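Dual function macrocyclase-peptidase POPB (Galerina marginata, PDB 5N4B) cleaves peptide bonds on the C-terminal side of prolyl residues and closes peptide macrocycles in the biosynthesis of the amanitin toxins. Local coordinates at residues V34-P37 with Y38-L41; V666-H669 with S670-I674. The protein carries 1 engineered substitution. All coordinates share one frame; numbering follows the deposited sequence.

Interactions 1 and 2 are both local, buried contacts, each formed within its own continuous run of chain, and they lie against each other with centres about 11 Å apart. Interaction 1, at 34-41, is a beta turn leading out of strand 30-35, the second of a two-stranded antiparallel pair near the N-terminus; interaction 2, at 666-674, is the first stretch of helix 668-680 in the alpha/beta-hydrolase fold. Across the turn run a single i to i+3 backbone bond and a water bridge, whereas the helix has three successive i to i+4 bonds and a proline under a phenylalanine ring. A salt bridge joins them, D36 OD2 to K672 NZ at 2.8 Å, and the carbonyl oxygen of L41 packs on M668 and F671.

Interaction 1: V34-P37 with Y38-L41; sequences VPDP and YQWL
D36 and Q39 meet across the bend with their side chains roughly at right angles. The carboxylate oxygen OD2 of D36, salt-bridged to K672, lies 3.5 Å from CB of Q39, an oxygen on aliphatic carbon. The carboxylate and amide planes are turned 59° apart. Q39 bends at chi2 (-78°), and its amide leads off to E42. On the backbone, Q39 N donates to D36 O at 3.0 Å, reaching the oxygen from well above the carbonyl plane. The other carboxylate oxygen of D36, OD1, takes a bond from a water at 2.8 Å, and that water accepts from Y38 N at 2.9 Å, giving this buried amide a partner. P37 lies over one face of the Y38 ring, its CG 4.1 Å above the plane and offset toward the rim; the Y38 hydroxyl is hydrogen-bonded to R17 NH1. P37 O sits near the plane of the W40 indole, 3.3 Å from the edge carbon CD1 of W40, whose NE1 is hydrogen-bonded to R16 O. Together D36 to Q39 form a type I beta turn, with proline at its second position, that carries strand 30-35 into the 3-10 segment starting at Q39.

Interaction 2: V666-H669 with S670-I674; sequences VPMH and SFKFI
K672 NZ is gripped by three carboxylates, those of D36, E42 and D607, which together probably favour its charged form in this buried place. The lysine belongs to the opening of helix 668-680, the helix of a beta-alpha-beta unit between the parallel strands 653-659 and 688-693 of the alpha/beta-hydrolase fold. Its chain runs extended beyond CG and passes M668 obliquely, with K672 CE 3.7 Å from M668 SD. M668 reaches that spot by a double bend: CG sits between the backbone N and the carbonyl carbon (chi1 74°), and chi2 of 88° turns the thioether back. The terminal methyl CE of M668 then rests over the centre of the H669 imidazole, 3.6 Å above its plane, while ND1 of H669 is hydrogen-bonded to the backbone N of D607.

Three successive i to i+4 bonds set the opening turns of the helix: F671 N to P667 O, K672 N to M668 O at 2.9 Å, and F673 N to H669 O. S670 and F671 touch V658 of the strand before the helix and I690 of the strand after it, and F671 also meets W51 edge to face. The side chain of P667 comes within about 5 Å of that of the charge-relay residue D662, placing the start of the helix beside the catalytic site. Beyond its backbone bond, P667 also covers a face of the F671 ring: its CB makes a CH-pi contact 4.2 Å from the centroid, 25° off the ring normal, and its carbonyl O stands 3.4 Å above the ring plane, offset toward the rim near F671 CG.

Interaction 1: V34-P37 with Y38-L41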
loop_
_atom_site.group_PDB
_atom_site.type_symbol
_atom_site.label_atom_id
_atom_site.label_comp_id
_atom_site.label_asym_id
_atom_site.label_seq_id
_atom_site.Cartn_x
_atom_site.Cartn_y
_atom_site.Cartn_z
ATOM N N VAL A 34 12.667 20.432 24.724
ATOM C CA VAL A 34 11.415 19.742 24.448
ATOM C C VAL A 34 11.302 18.599 25.451
ATOM O O VAL A 34 11.949 17.562 25.300
ATOM C CB VAL A 34 11.377 19.210 23.003
ATOM C CG1 VAL A 34 10.064 18.452 22.748
ATOM C CG2 VAL A 34 11.525 20.361 22.005
ATOM N N PRO A 35 10.481 18.745 26.486
ATOM C CA PRO A 35 10.273 17.613 27.407
ATOM C C PRO A 35 9.672 16.446 26.641
ATOM O O PRO A 35 8.797 16.639 25.798
ATOM C CB PRO A 35 9.270 18.160 28.417
ATOM C CG PRO A 35 9.502 19.669 28.390
ATOM C CD PRO A 35 9.740 19.951 26.917
ATOM N N ASP A 36 10.118 15.229 26.985
ATOM C CA ASP A 36 9.570 13.989 26.416
ATOM C C ASP A 36 9.264 13.050 27.582
ATOM O O ASP A 36 9.930 12.026 27.776
ATOM C CB ASP A 36 10.516 13.365 25.394
ATOM C CG ASP A 36 9.792 12.429 24.375
ATOM O OD1 ASP A 36 8.635 12.738 23.981
ATOM O OD2 ASP A 36 10.400 11.420 23.951
ATOM N N PRO A 37 8.229 13.367 28.366
ATOM C CA PRO A 37 7.937 12.593 29.574
ATOM C C PRO A 37 7.532 11.178 29.292
ATOM O O PRO A 37 7.511 10.351 30.218
ATOM C CB PRO A 37 6.790 13.386 30.242
ATOM C CG PRO A 37 6.206 14.183 29.142
ATOM C CD PRO A 37 7.344 14.526 28.223
ATOM N N TYR A 38 7.148 10.875 28.038
ATOM C CA TYR A 38 6.759 9.524 27.653
ATOM C C TYR A 38 7.824 8.846 26.786
ATOM O O TYR A 38 7.526 7.882 26.060
ATOM C CB TYR A 38 5.362 9.519 26.985
ATOM C CG TYR A 38 4.335 10.186 27.899
ATOM C CD1 TYR A 38 4.080 9.705 29.183
ATOM C CD2 TYR A 38 3.646 11.330 27.479
ATOM C CE1 TYR A 38 3.184 10.336 30.003
ATOM C CE2 TYR A 38 2.760 11.951 28.300
ATOM C CZ TYR A 38 2.517 11.474 29.549
ATOM O OH TYR A 38 1.628 12.154 30.383
ATOM N N GLN A 39 9.070 9.305 26.878
ATOM C CA GLN A 39 10.158 8.643 26.155
ATOM C C GLN A 39 10.201 7.164 26.472
ATOM O O GLN A 39 10.541 6.351 25.605
ATOM C CB GLN A 39 11.502 9.323 26.473
ATOM C CG GLN A 39 12.695 8.681 25.729
ATOM C CD GLN A 39 13.149 7.377 26.368
ATOM O OE1 GLN A 39 13.126 7.236 27.594
ATOM N NE2 GLN A 39 13.535 6.392 25.541
ATOM N N TRP A 40 9.841 6.791 27.701
ATOM C CA TRP A 40 9.904 5.404 28.145
ATOM C C TRP A 40 8.929 4.501 27.395
ATOM O O TRP A 40 9.134 3.291 27.355
ATOM C CB TRP A 40 9.722 5.312 29.657
ATOM C CG TRP A 40 8.420 5.814 30.157
ATOM C CD1 TRP A 40 8.114 7.091 30.493
ATOM C CD2 TRP A 40 7.254 5.033 30.358
ATOM N NE1 TRP A 40 6.787 7.146 30.900
ATOM C CE2 TRP A 40 6.248 5.895 30.835
ATOM C CE3 TRP A 40 6.959 3.674 30.205
ATOM C CZ2 TRP A 40 4.974 5.446 31.166
ATOM C CZ3 TRP A 40 5.691 3.234 30.526
ATOM C CH2 TRP A 40 4.710 4.114 30.994
ATOM N N LEU A 41 7.909 5.054 26.749
ATOM C CA LEU A 41 6.993 4.265 25.929
ATOM C C LEU A 41 7.604 3.864 24.613
ATOM O O LEU A 41 6.958 3.141 23.848
ATOM C CB LEU A 41 5.668 5.026 25.727
ATOM C CG LEU A 41 4.773 4.992 26.962
ATOM C CD1 LEU A 41 3.583 5.965 26.837
ATOM C CD2 LEU A 41 4.220 3.571 27.195
HETATM O O HOH W 1 6.448 12.386 25.685
#

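Interaction 2: V666-H669 with S670-I674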
loop_
_atom_site.group_PDB
_atom_site.type_symbol
_atom_site.label_atom_id
_atom_site.label_comp_id
_atom_site.label_asym_id
_atom_site.label_seq_id
_atom_site.Cartn_x
_atom_site.Cartn_y
_atom_site.Cartn_z
ATOM N N VAL A 666 6.695 2.404 14.097
ATOM C CA VAL A 666 6.729 1.811 15.429
ATOM C C VAL A 666 5.602 2.375 16.304
ATOM O O VAL A 666 5.259 3.570 16.197
ATOM C CB VAL A 666 8.110 1.996 16.100
ATOM C CG1 VAL A 666 9.165 1.117 15.432
ATOM C CG2 VAL A 666 8.538 3.436 16.089
ATOM N N PRO A 667 5.001 1.552 17.161
ATOM C CA PRO A 667 3.802 1.965 17.896
ATOM C C PRO A 667 4.045 3.022 18.955
ATOM O O PRO A 667 3.065 3.618 19.426
ATOM C CB PRO A 667 3.287 0.657 18.495
ATOM C CG PRO A 667 4.493 -0.226 18.514
ATOM C CD PRO A 667 5.289 0.143 17.339
ATOM N N MET A 668 5.299 3.314 19.324
ATOM C CA MET A 668 5.559 4.396 20.272
ATOM C C MET A 668 4.953 5.707 19.822
ATOM O O MET A 668 4.589 6.508 20.661
ATOM C CB MET A 668 7.062 4.549 20.511
ATOM C CG MET A 668 7.840 5.171 19.398
ATOM S SD MET A 668 7.891 6.973 19.538
ATOM C CE MET A 668 8.646 7.444 17.990
ATOM N N HIS A 669 4.790 5.923 18.515
ATOM C CA HIS A 669 4.177 7.142 18.021
ATOM C C HIS A 669 2.782 7.302 18.628
ATOM O O HIS A 669 2.452 8.322 19.241
ATOM C CB HIS A 669 4.075 7.050 16.500
ATOM C CG HIS A 669 5.340 7.337 15.788
ATOM N ND1 HIS A 669 5.852 8.616 15.642
ATOM C CD2 HIS A 669 6.208 6.505 15.167
ATOM C CE1 HIS A 669 6.976 8.552 14.962
ATOM N NE2 HIS A 669 7.220 7.282 14.662
ATOM N N SER A 670 1.925 6.312 18.392
ATOM C CA SER A 670 0.593 6.305 18.954
ATOM C C SER A 670 0.601 6.272 20.481
ATOM O O SER A 670 -0.261 6.881 21.123
ATOM C CB SER A 670 -0.163 5.081 18.485
ATOM O OG SER A 670 -0.527 5.212 17.131
ATOM N N PHE A 671 1.524 5.519 21.090
ATOM C CA PHE A 671 1.574 5.468 22.560
ATOM C C PHE A 671 1.834 6.860 23.156
ATOM O O PHE A 671 1.159 7.278 24.115
ATOM C CB PHE A 671 2.652 4.501 23.050
ATOM C CG PHE A 671 2.450 3.078 22.719
ATOM C CD1 PHE A 671 1.253 2.592 22.202
ATOM C CD2 PHE A 671 3.508 2.175 22.924
ATOM C CE1 PHE A 671 1.127 1.222 21.908
ATOM C CE2 PHE A 671 3.370 0.845 22.633
ATOM C CZ PHE A 671 2.178 0.373 22.118
ATOM N N LYS A 672 2.805 7.581 22.609
ATOM C CA LYS A 672 3.064 8.916 23.114
ATOM C C LYS A 672 1.869 9.818 22.879
ATOM O O LYS A 672 1.516 10.634 23.731
ATOM C CB LYS A 672 4.302 9.515 22.473
ATOM C CG LYS A 672 5.611 8.893 22.906
ATOM C CD LYS A 672 6.770 9.732 22.352
ATOM C CE LYS A 672 8.047 9.062 22.622
ATOM N NZ LYS A 672 9.110 9.864 22.028
ATOM N N PHE A 673 1.247 9.713 21.709
ATOM C CA PHE A 673 0.129 10.596 21.415
ATOM C C PHE A 673 -1.018 10.368 22.392
ATOM O O PHE A 673 -1.557 11.328 22.956
ATOM C CB PHE A 673 -0.300 10.498 19.952
ATOM C CG PHE A 673 -1.338 11.500 19.565
ATOM C CD1 PHE A 673 -0.994 12.840 19.500
ATOM C CD2 PHE A 673 -2.628 11.117 19.327
ATOM C CE1 PHE A 673 -1.925 13.791 19.128
ATOM C CE2 PHE A 673 -3.583 12.069 18.953
ATOM C CZ PHE A 673 -3.212 13.410 18.883
ATOM N N ILE A 674 -1.410 9.112 22.618
ATOM C CA ILE A 674 -2.551 8.837 23.496
ATOM C C ILE A 674 -2.210 9.202 24.944
ATOM O O ILE A 674 -3.047 9.739 25.681
ATOM C CB ILE A 674 -3.095 7.409 23.347
ATOM C CG1 ILE A 674 -4.498 7.247 23.967
ATOM C CG2 ILE A 674 -2.145 6.427 23.965
ATOM C CD1 ILE A 674 -5.563 8.079 23.306
#